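Local coordinates for protein L-Ribose isomerase (Acinetobacter, PDB 4Q0S) that isomerises L-ribose, a non-natural sugar, probably to L-ribulose, in a cupin barrel that binds a metal ion probably needed for catalysis, at residues E28-G33 and I75-L80. Numbering follows the deposited sequence.
Sequences EAAALG and IIFESL
Phe77 drives the far end of its ring, CE2 and CZ, into the backbone of helix 19-35 between Ala29 and Ala30. Phe77 CE2 stands 3.5 Å from Ala30 N, and Ala29 C lies at the ring's edge, near its plane. The methyl of Ala30 adds a contact of 3.7 Å from its CB to Phe77 CZ. Beside the ring, Ile75 reaches the helix with the tip of its longer branch: with CG1 anti to the carbonyl carbon (chi1 -68°) and the chain then extended, CD1 comes to 3.4 Å from Ala29 CB, tighter than usual for two carbons. The CG2 methyl of Ile75 lies over one face of the Phe77 ring, 3.6 Å above its plane and offset toward the rim. Ala29 points toward the strand; the segment axes approach to 9.9 Å, crossing at -55°. The helix packs on one face of strand 73-82, consistent with a place on the outside of the cupin barrel, since Ile76 on the other face touches the bound D-ribitol. Val26, one turn earlier, also meets both Ile75 and Phe77. No hydrogen bond joins the two segments, and the contact loosens beyond the ring: the strand runs on to exposed Glu78 and a classic beta bulge, where Ser79 and Leu80 face Asp103. The side chain of partly exposed Glu28 leads away from the strand, and its OE2 hydrogen-bonds to His109 and Trp66 of a second subunit.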
loop_
_atom_site.group_PDB
_atom_site.type_symbol
_atom_site.label_atom_id
_atom_site.label_comp_id
_atom_site.label_asym_id
_atom_site.label_seq_id
_atom_site.Cartn_x
_atom_site.Cartn_y
_atom_site.Cartn_z
ATOM N N GLU A 28 13.354 -10.003 6.394
ATOM C CA GLU A 28 13.201 -8.674 5.801
ATOM C C GLU A 28 12.264 -8.776 4.616
ATOM O O GLU A 28 11.466 -7.874 4.371
ATOM C CB GLU A 28 14.525 -8.115 5.280
ATOM C CG GLU A 28 15.387 -7.393 6.295
ATOM C CD GLU A 28 14.721 -6.161 6.887
ATOM O OE1 GLU A 28 13.849 -5.555 6.227
ATOM O OE2 GLU A 28 15.092 -5.792 8.016
ATOM N N ALA A 29 12.390 -9.873 3.868
ATOM C CA ALA A 29 11.568 -10.080 2.687
ATOM C C ALA A 29 10.116 -10.264 3.075
ATOM O O ALA A 29 9.225 -9.777 2.391
ATOM C CB ALA A 29 12.062 -11.297 1.895
ATOM N N ALA A 30 9.877 -10.971 4.176
ATOM C CA ALA A 30 8.513 -11.182 4.635
ATOM C C ALA A 30 7.883 -9.852 5.043
ATOM O O ALA A 30 6.693 -9.632 4.834
ATOM C CB ALA A 30 8.494 -12.167 5.806
ATOM N N ALA A 31 8.687 -8.963 5.620
ATOM C CA ALA A 31 8.190 -7.655 6.043
ATOM C C ALA A 31 7.844 -6.851 4.796
ATOM O O ALA A 31 6.820 -6.165 4.739
ATOM C CB ALA A 31 9.257 -6.921 6.877
ATOM N N LEU A 32 8.707 -6.935 3.791
ATOM C CA LEU A 32 8.464 -6.226 2.543
ATOM C C LEU A 32 7.148 -6.746 1.957
ATOM O O LEU A 32 6.304 -5.975 1.490
ATOM C CB LEU A 32 9.626 -6.467 1.573
ATOM C CG LEU A 32 9.562 -5.806 0.194
ATOM C CD1 LEU A 32 9.519 -4.291 0.335
ATOM C CD2 LEU A 32 10.788 -6.213 -0.613
ATOM N N GLY A 33 6.966 -8.060 2.001
ATOM C CA GLY A 33 5.751 -8.650 1.479
ATOM C C GLY A 33 4.507 -8.125 2.170
ATOM O O GLY A 33 3.511 -7.813 1.523
ATOM N N ILE A 75 13.554 -15.829 -3.096
ATOM C CA ILE A 75 12.706 -16.152 -1.963
ATOM C C ILE A 75 11.298 -16.374 -2.476
ATOM O O ILE A 75 10.842 -15.663 -3.371
ATOM C CB ILE A 75 12.671 -14.998 -0.933
ATOM C CG1 ILE A 75 14.039 -14.857 -0.271
ATOM C CG2 ILE A 75 11.573 -15.253 0.101
ATOM C CD1 ILE A 75 14.089 -13.791 0.781
ATOM N N ILE A 76 10.616 -17.368 -1.920
ATOM C CA ILE A 76 9.245 -17.644 -2.314
ATOM C C ILE A 76 8.424 -17.888 -1.063
ATOM O O ILE A 76 8.789 -18.719 -0.232
ATOM C CB ILE A 76 9.128 -18.898 -3.214
ATOM C CG1 ILE A 76 9.912 -18.690 -4.513
ATOM C CG2 ILE A 76 7.659 -19.175 -3.527
ATOM C CD1 ILE A 76 9.896 -19.905 -5.448
ATOM N N PHE A 77 7.339 -17.132 -0.917
ATOM C CA PHE A 77 6.434 -17.293 0.210
ATOM C C PHE A 77 5.152 -17.802 -0.429
ATOM O O PHE A 77 4.444 -17.061 -1.111
ATOM C CB PHE A 77 6.175 -15.958 0.921
ATOM C CG PHE A 77 7.379 -15.394 1.628
ATOM C CD1 PHE A 77 8.027 -16.121 2.623
ATOM C CD2 PHE A 77 7.848 -14.122 1.320
ATOM C CE1 PHE A 77 9.127 -15.583 3.304
ATOM C CE2 PHE A 77 8.944 -13.573 1.993
ATOM C CZ PHE A 77 9.583 -14.304 2.986
ATOM N N GLU A 78 4.870 -19.080 -0.221
ATOM C CA GLU A 78 3.694 -19.709 -0.793
ATOM C C GLU A 78 2.476 -19.592 0.120
ATOM O O GLU A 78 2.478 -20.113 1.235
ATOM C CB GLU A 78 4.029 -21.172 -1.079
ATOM C CG GLU A 78 2.901 -22.029 -1.592
ATOM C CD GLU A 78 3.362 -23.458 -1.840
ATOM O OE1 GLU A 78 3.956 -23.718 -2.905
ATOM O OE2 GLU A 78 3.145 -24.316 -0.959
ATOM N N SER A 79 1.438 -18.903 -0.355
ATOM C CA SER A 79 0.220 -18.718 0.437
ATOM C C SER A 79 -0.847 -19.745 0.089
ATOM O O SER A 79 -1.816 -19.931 0.831
ATOM C CB SER A 79 -0.353 -17.315 0.228
ATOM O OG SER A 79 -0.838 -17.142 -1.096
ATOM N N LEU A 80 -0.673 -20.413 -1.044
ATOM C CA LEU A 80 -1.637 -21.409 -1.470
ATOM C C LEU A 80 -1.059 -22.384 -2.486
ATOM O O LEU A 80 -0.320 -22.003 -3.388
ATOM C CB LEU A 80 -2.863 -20.720 -2.080
ATOM C CG LEU A 80 -3.967 -21.631 -2.622
ATOM C CD1 LEU A 80 -4.736 -22.258 -1.455
ATOM C CD2 LEU A 80 -4.900 -20.830 -3.508
#